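Local coordinates for protein catalase (Corynebacterium glutamicum, PDB 4B7H) that probably breaks hydrogen peroxide down to water and oxygen as a haem catalase, here held with nitric oxide bound at the haem site, at residues Tyr358-Gly361 against Ala362-Asp366; Ala351-Asp354 against Gln355-Tyr358. All blocks are in the same frame, centred on the assembly; numbering follows the deposited sequence.

Interaction 1 of 2, residues Tyr358-Gly361 against Ala362-Asp366; sequences YRIG and ANYRD. With HEM (protoporphyrin IX containing Fe), chain E.
Ile-360 and Tyr-364 meet where helix 343-359 gives way to a tight turn. Their side chains lie at about a right angle to each other, with Ile-360 CG2 3.5 Å from Tyr-364 CB, so the aliphatic branch presses on the root of the tyrosine rather than lying flat upon its ring. Beside them the backbone folds into a type I beta turn from Gly-361 to Tyr-364, closed by Tyr-364 N, which donates to Gly-361 O at 3.1 Å. Tyr-364 places CG between its backbone N and carbonyl carbon (chi1 73°), and this swings the ring edge to the same oxygen, with Gly-361 O close to the ring plane, 3.1 Å from Tyr-364 CD1. Glycine suits position 361 because its phi of 153° would jam a side chain against the preceding carbonyl. Within the turn, Asn-363 OD1 is hydrogen-bonded to His-58 of a neighbouring subunit.

The other end of Ile-360 faces back to the helix: CD1 sits 3.5 Å above the guanidinium plane of Arg-359, near its rim. Bent at chi3, the Arg-359 chain turns its NE and NH2 to the A-ring propionate of the haem, NE to O2A and NH2 to O1A, each at 2.8 Å. Two donors meeting two oxygens fix the carboxylate's rotation, a pairing to which arginine is well matched. In the second shell, the carbonyls of Glu-324 and Ile-326 accept from NH1 and NH2 and hold the guanidinium in position. Arg-67 also bonds the haem and its guanidinium lies close to that of Arg-359; the two positive charges would favour an anionic propionate, so Arg-359 is probably an electrostatic as well as a hydrogen-bonded hold on the cofactor.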
loop_
_atom_site.group_PDB
_atom_site.type_symbol
_atom_site.label_atom_id
_atom_site.label_comp_id
_atom_site.label_asym_id
_atom_site.label_seq_id
_atom_site.Cartn_x
_atom_site.Cartn_y
_atom_site.Cartn_z
ATOM N N TYR A 358 -0.032 -8.705 2.183
ATOM C CA TYR A 358 -0.572 -7.705 1.252
ATOM C C TYR A 358 -1.960 -7.196 1.669
ATOM O O TYR A 358 -2.211 -5.988 1.720
ATOM C CB TYR A 358 -0.676 -8.312 -0.148
ATOM C CG TYR A 358 -1.545 -7.511 -1.099
ATOM C CD1 TYR A 358 -1.127 -6.272 -1.562
ATOM C CD2 TYR A 358 -2.790 -7.981 -1.509
ATOM C CE1 TYR A 358 -1.916 -5.527 -2.414
ATOM C CE2 TYR A 358 -3.588 -7.240 -2.368
ATOM C CZ TYR A 358 -3.143 -6.009 -2.810
ATOM O OH TYR A 358 -3.905 -5.241 -3.660
ATOM N N ARG A 359 -2.866 -8.137 1.927
ATOM C CA ARG A 359 -4.278 -7.861 2.171
ATOM C C ARG A 359 -4.476 -7.016 3.423
ATOM O O ARG A 359 -5.337 -6.139 3.468
ATOM C CB ARG A 359 -5.017 -9.204 2.305
ATOM C CG ARG A 359 -6.452 -9.072 2.684
ATOM C CD ARG A 359 -7.178 -10.387 2.596
ATOM N NE ARG A 359 -6.906 -11.360 3.657
ATOM C CZ ARG A 359 -7.385 -11.289 4.896
ATOM N NH1 ARG A 359 -8.094 -10.234 5.284
ATOM N NH2 ARG A 359 -7.128 -12.272 5.760
ATOM N N ILE A 360 -3.694 -7.321 4.448
ATOM C CA ILE A 360 -3.793 -6.648 5.737
ATOM C C ILE A 360 -2.603 -5.708 5.933
ATOM O O ILE A 360 -2.791 -4.508 6.087
ATOM C CB ILE A 360 -3.869 -7.652 6.898
ATOM C CG1 ILE A 360 -5.004 -8.656 6.669
ATOM C CG2 ILE A 360 -4.066 -6.906 8.214
ATOM C CD1 ILE A 360 -4.933 -9.876 7.591
ATOM N N GLY A 361 -1.387 -6.255 5.900
ATOM C CA GLY A 361 -0.184 -5.456 6.045
ATOM C C GLY A 361 0.940 -6.286 6.633
ATOM O O GLY A 361 0.701 -7.370 7.182
ATOM N N ALA A 362 2.168 -5.779 6.539
ATOM C CA ALA A 362 3.330 -6.506 7.039
ATOM C C ALA A 362 3.185 -6.906 8.504
ATOM O O ALA A 362 3.699 -7.945 8.926
ATOM C CB ALA A 362 4.591 -5.685 6.846
ATOM N N ASN A 363 2.481 -6.084 9.277
ATOM C CA ASN A 363 2.367 -6.318 10.707
ATOM C C ASN A 363 1.024 -6.872 11.148
ATOM O O ASN A 363 0.624 -6.703 12.297
ATOM C CB ASN A 363 2.764 -5.055 11.477
ATOM C CG ASN A 363 4.265 -4.883 11.526
ATOM O OD1 ASN A 363 4.976 -5.851 11.775
ATOM N ND2 ASN A 363 4.760 -3.674 11.254
ATOM N N TYR A 364 0.367 -7.593 10.240
ATOM C CA TYR A 364 -0.940 -8.171 10.504
ATOM C C TYR A 364 -0.958 -9.083 11.722
ATOM O O TYR A 364 -1.998 -9.224 12.366
ATOM C CB TYR A 364 -1.446 -8.941 9.285
ATOM C CG TYR A 364 -0.750 -10.264 9.008
ATOM C CD1 TYR A 364 0.413 -10.319 8.249
ATOM C CD2 TYR A 364 -1.275 -11.464 9.491
ATOM C CE1 TYR A 364 1.041 -11.530 7.977
ATOM C CE2 TYR A 364 -0.652 -12.683 9.231
ATOM C CZ TYR A 364 0.506 -12.706 8.476
ATOM O OH TYR A 364 1.114 -13.916 8.204
ATOM N N ARG A 365 0.181 -9.697 12.042
ATOM C CA ARG A 365 0.252 -10.632 13.167
ATOM C C ARG A 365 0.044 -9.934 14.502
ATOM O O ARG A 365 -0.253 -10.590 15.500
ATOM C CB ARG A 365 1.609 -11.334 13.217
ATOM C CG ARG A 365 1.927 -12.229 12.038
ATOM C CD ARG A 365 1.363 -13.601 12.197
ATOM N NE ARG A 365 1.919 -14.501 11.193
ATOM C CZ ARG A 365 1.699 -15.808 11.179
ATOM N NH1 ARG A 365 0.944 -16.350 12.127
ATOM N NH2 ARG A 365 2.229 -16.567 10.227
ATOM N N ASP A 366 0.215 -8.612 14.522
ATOM C CA ASP A 366 0.118 -7.846 15.756
ATOM C C ASP A 366 -1.311 -7.384 16.067
ATOM O O ASP A 366 -1.585 -6.876 17.161
ATOM C CB ASP A 366 1.065 -6.645 15.698
ATOM C CG ASP A 366 2.538 -7.060 15.662
ATOM O OD1 ASP A 366 2.882 -8.117 16.236
ATOM O OD2 ASP A 366 3.351 -6.327 15.063
HETATM C CHA HEM E . -8.589 -18.824 1.715
HETATM C CHB HEM E . -4.788 -20.266 -0.929
HETATM C CHC HEM E . -6.713 -24.702 -1.148
HETATM C CHD HEM E . -9.483 -23.539 2.615
HETATM C C1A HEM E . -7.410 -18.821 1.011
HETATM C C2A HEM E . -6.521 -17.686 0.848
HETATM C C3A HEM E . -5.468 -18.103 0.130
HETATM C C4A HEM E . -5.658 -19.496 -0.191
HETATM C CMA HEM E . -4.238 -17.301 -0.310
HETATM C CAA HEM E . -6.770 -16.276 1.429
HETATM C CBA HEM E . -6.216 -16.211 2.845
HETATM C CGA HEM E . -6.244 -14.819 3.419
HETATM O O1A HEM E . -6.514 -14.709 4.641
HETATM O O2A HEM E . -5.996 -13.822 2.692
HETATM C C1B HEM E . -4.980 -21.590 -1.250
HETATM C C2B HEM E . -4.131 -22.390 -2.105
HETATM C C3B HEM E . -4.688 -23.617 -2.182
HETATM C C4B HEM E . -5.877 -23.619 -1.358
HETATM C CMB HEM E . -2.856 -21.860 -2.792
HETATM C CAB HEM E . -4.210 -24.877 -2.927
HETATM C CBB HEM E . -2.924 -25.104 -3.192
HETATM C C1C HEM E . -7.513 -24.832 -0.027
HETATM C C2C HEM E . -7.935 -26.063 0.627
HETATM C C3C HEM E . -8.706 -25.717 1.673
HETATM C C4C HEM E . -8.768 -24.271 1.712
HETATM C CMC HEM E . -7.560 -27.489 0.154
HETATM C CAC HEM E . -9.382 -26.601 2.749
HETATM C CBC HEM E . -8.889 -27.794 3.122
HETATM C C1D HEM E . -9.546 -22.173 2.657
HETATM C C2D HEM E . -10.397 -21.464 3.556
HETATM C C3D HEM E . -10.133 -20.006 3.292
HETATM C C4D HEM E . -9.132 -19.962 2.261
HETATM C CMD HEM E . -11.380 -22.056 4.564
HETATM C CAD HEM E . -10.792 -18.848 4.027
HETATM C CBD HEM E . -10.125 -18.705 5.394
HETATM C CGD HEM E . -10.883 -17.621 6.101
HETATM O O1D HEM E . -10.302 -16.542 6.376
HETATM O O2D HEM E . -12.092 -17.828 6.374
HETATM N NA HEM E . -6.852 -19.918 0.372
HETATM N NB HEM E . -6.034 -22.360 -0.812
HETATM N NC HEM E . -8.037 -23.754 0.670
HETATM N ND HEM E . -8.816 -21.265 1.896
HETATM FE FE HEM E . -7.478 -21.823 0.500
#

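Interaction 2 of 2, residues Ala351-Asp354 against Gln355-Tyr358; sequences AYAD and QQRY. With HEM (protoporphyrin IX containing Fe), chain E.
Tyr-352, one helical turn from Gln-356, reaches out of its helix to ligate the haem iron: its OH lies 2.0 Å from FE, the proximal tyrosine ligand characteristic of haem catalases. One ring face leans over the porphyrin near C4A, and Arg-348 NE bonds the same OH. The backbone between them is ordinary helix, with Gln-356 N 2.9 Å from Tyr-352 O. Extended beyond CG, Gln-356 carries NE2 past the tyrosine's ring edge to donate to propionate O1A at 2.9 Å, nearly straight at 174°. NE2 has two N-H groups, one for the propionate and one for the carbonyl of Leu-328. With chi1 near 180° (-177°), the extended Gln-355 chain runs out to the haem edge, where its NE2 lies 3.2 Å from the methyl CMA and donates to Ile-68 O.

On another flank Arg-357 stretches back along the helix, its guanidinium face resting on the small Ala-353 CB. One water spans Asp-354 OD1 and Arg-357 NH1; Asp-354 OD2 also forms a salt bridge with Arg-61 of a neighbouring subunit. Helix 343-359 thus runs between the haem, which Arg-106 of strand 100-108 also holds, and helices 50-59 of two other subunits.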
loop_
_atom_site.group_PDB
_atom_site.type_symbol
_atom_site.label_atom_id
_atom_site.label_comp_id
_atom_site.label_asym_id
_atom_site.label_seq_id
_atom_site.Cartn_x
_atom_site.Cartn_y
_atom_site.Cartn_z
ATOM N N ALA A 351 1.185 -19.741 0.742
ATOM C CA ALA A 351 0.277 -18.778 0.133
ATOM C C ALA A 351 -0.497 -17.866 1.074
ATOM O O ALA A 351 -0.759 -16.719 0.724
ATOM C CB ALA A 351 -0.680 -19.493 -0.795
ATOM N N TYR A 352 -0.888 -18.357 2.246
ATOM C CA TYR A 352 -1.808 -17.579 3.082
ATOM C C TYR A 352 -1.128 -16.368 3.705
ATOM O O TYR A 352 -1.633 -15.247 3.587
ATOM C CB TYR A 352 -2.474 -18.438 4.158
ATOM C CG TYR A 352 -3.484 -19.417 3.597
ATOM C CD1 TYR A 352 -3.094 -20.421 2.708
ATOM C CD2 TYR A 352 -4.819 -19.351 3.958
ATOM C CE1 TYR A 352 -4.012 -21.310 2.190
ATOM C CE2 TYR A 352 -5.744 -20.258 3.456
ATOM C CZ TYR A 352 -5.331 -21.228 2.564
ATOM O OH TYR A 352 -6.233 -22.133 2.062
ATOM N N ALA A 353 0.015 -16.591 4.354
ATOM C CA ALA A 353 0.776 -15.495 4.937
ATOM C C ALA A 353 1.192 -14.513 3.853
ATOM O O ALA A 353 1.214 -13.308 4.077
ATOM C CB ALA A 353 1.994 -16.016 5.680
ATOM N N ASP A 354 1.521 -15.026 2.671
ATOM C CA ASP A 354 1.883 -14.157 1.566
ATOM C C ASP A 354 0.725 -13.207 1.240
ATOM O O ASP A 354 0.918 -11.993 1.116
ATOM C CB ASP A 354 2.273 -14.972 0.332
ATOM C CG ASP A 354 2.642 -14.095 -0.837
ATOM O OD1 ASP A 354 3.623 -13.332 -0.710
ATOM O OD2 ASP A 354 1.950 -14.145 -1.875
ATOM N N GLN A 355 -0.482 -13.745 1.090
ATOM C CA GLN A 355 -1.614 -12.872 0.792
ATOM C C GLN A 355 -1.899 -11.912 1.951
ATOM O O GLN A 355 -2.203 -10.734 1.738
ATOM C CB GLN A 355 -2.884 -13.651 0.433
ATOM C CG GLN A 355 -4.004 -12.665 0.064
ATOM C CD GLN A 355 -5.227 -13.275 -0.591
ATOM O OE1 GLN A 355 -6.331 -12.720 -0.479
ATOM N NE2 GLN A 355 -5.050 -14.391 -1.298
ATOM N N GLN A 356 -1.778 -12.408 3.178
ATOM C CA GLN A 356 -2.100 -11.600 4.347
ATOM C C GLN A 356 -1.158 -10.413 4.523
ATOM O O GLN A 356 -1.592 -9.329 4.927
ATOM C CB GLN A 356 -2.157 -12.494 5.588
ATOM C CG GLN A 356 -3.400 -13.379 5.564
ATOM C CD GLN A 356 -3.231 -14.705 6.270
ATOM O OE1 GLN A 356 -2.190 -14.989 6.873
ATOM N NE2 GLN A 356 -4.274 -15.538 6.201
ATOM N N ARG A 357 0.118 -10.607 4.191
ATOM C CA ARG A 357 1.076 -9.507 4.215
ATOM C C ARG A 357 0.610 -8.366 3.302
ATOM O O ARG A 357 0.837 -7.201 3.609
ATOM C CB ARG A 357 2.462 -10.001 3.787
ATOM C CG ARG A 357 3.124 -10.893 4.825
ATOM C CD ARG A 357 4.331 -11.668 4.276
ATOM N NE ARG A 357 4.713 -12.701 5.236
ATOM C CZ ARG A 357 4.940 -13.978 4.946
ATOM N NH1 ARG A 357 4.908 -14.406 3.688
ATOM N NH2 ARG A 357 5.227 -14.822 5.934
ATOM N N TYR A 358 -0.032 -8.705 2.183
ATOM C CA TYR A 358 -0.572 -7.705 1.252
ATOM C C TYR A 358 -1.960 -7.196 1.669
ATOM O O TYR A 358 -2.211 -5.988 1.720
ATOM C CB TYR A 358 -0.676 -8.312 -0.148
ATOM C CG TYR A 358 -1.545 -7.511 -1.099
ATOM C CD1 TYR A 358 -1.127 -6.272 -1.562
ATOM C CD2 TYR A 358 -2.790 -7.981 -1.509
ATOM C CE1 TYR A 358 -1.916 -5.527 -2.414
ATOM C CE2 TYR A 358 -3.588 -7.240 -2.368
ATOM C CZ TYR A 358 -3.143 -6.009 -2.810
ATOM O OH TYR A 358 -3.905 -5.241 -3.660
HETATM C CHA HEM E . -8.589 -18.824 1.715
HETATM C CHB HEM E . -4.788 -20.266 -0.929
HETATM C CHC HEM E . -6.713 -24.702 -1.148
HETATM C CHD HEM E . -9.483 -23.539 2.615
HETATM C C1A HEM E . -7.410 -18.821 1.011
HETATM C C2A HEM E . -6.521 -17.686 0.848
HETATM C C3A HEM E . -5.468 -18.103 0.130
HETATM C C4A HEM E . -5.658 -19.496 -0.191
HETATM C CMA HEM E . -4.238 -17.301 -0.310
HETATM C CAA HEM E . -6.770 -16.276 1.429
HETATM C CBA HEM E . -6.216 -16.211 2.845
HETATM C CGA HEM E . -6.244 -14.819 3.419
HETATM O O1A HEM E . -6.514 -14.709 4.641
HETATM O O2A HEM E . -5.996 -13.822 2.692
HETATM C C1B HEM E . -4.980 -21.590 -1.250
HETATM C C2B HEM E . -4.131 -22.390 -2.105
HETATM C C3B HEM E . -4.688 -23.617 -2.182
HETATM C C4B HEM E . -5.877 -23.619 -1.358
HETATM C CMB HEM E . -2.856 -21.860 -2.792
HETATM C CAB HEM E . -4.210 -24.877 -2.927
HETATM C CBB HEM E . -2.924 -25.104 -3.192
HETATM C C1C HEM E . -7.513 -24.832 -0.027
HETATM C C2C HEM E . -7.935 -26.063 0.627
HETATM C C3C HEM E . -8.706 -25.717 1.673
HETATM C C4C HEM E . -8.768 -24.271 1.712
HETATM C CMC HEM E . -7.560 -27.489 0.154
HETATM C CAC HEM E . -9.382 -26.601 2.749
HETATM C CBC HEM E . -8.889 -27.794 3.122
HETATM C C1D HEM E . -9.546 -22.173 2.657
HETATM C C2D HEM E . -10.397 -21.464 3.556
HETATM C C3D HEM E . -10.133 -20.006 3.292
HETATM C C4D HEM E . -9.132 -19.962 2.261
HETATM C CMD HEM E . -11.380 -22.056 4.564
HETATM C CAD HEM E . -10.792 -18.848 4.027
HETATM C CBD HEM E . -10.125 -18.705 5.394
HETATM C CGD HEM E . -10.883 -17.621 6.101
HETATM O O1D HEM E . -10.302 -16.542 6.376
HETATM O O2D HEM E . -12.092 -17.828 6.374
HETATM N NA HEM E . -6.852 -19.918 0.372
HETATM N NB HEM E . -6.034 -22.360 -0.812
HETATM N NC HEM E . -8.037 -23.754 0.670
HETATM N ND HEM E . -8.816 -21.265 1.896
HETATM FE FE HEM E . -7.478 -21.823 0.500
HETATM O O HOH W 1 5.388 -13.073 1.275
#

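In the fold
Followed from the N terminus, interaction 2 comes first, wholly within helix 343-359, and interaction 1 takes over at the shared Tyr-358 to carry the chain off the helix. They succeed one another rather than nest or cross, and their centres lie 8 Å apart. Neither closes a long loop; interaction 1 closes just the short turn at the helix end. That turn doubles back, bringing the ring of Tyr-364 against Gln-356 and Arg-357 and its hydroxyl against Ala-353, while Gly-361 N probably bonds Gln-356 O. Both interactions touch the haem, interaction 2 at its iron, porphyrin and propionate, interaction 1 at the propionate, so helix, following loop and cofactor are joined close to the subunit interfaces.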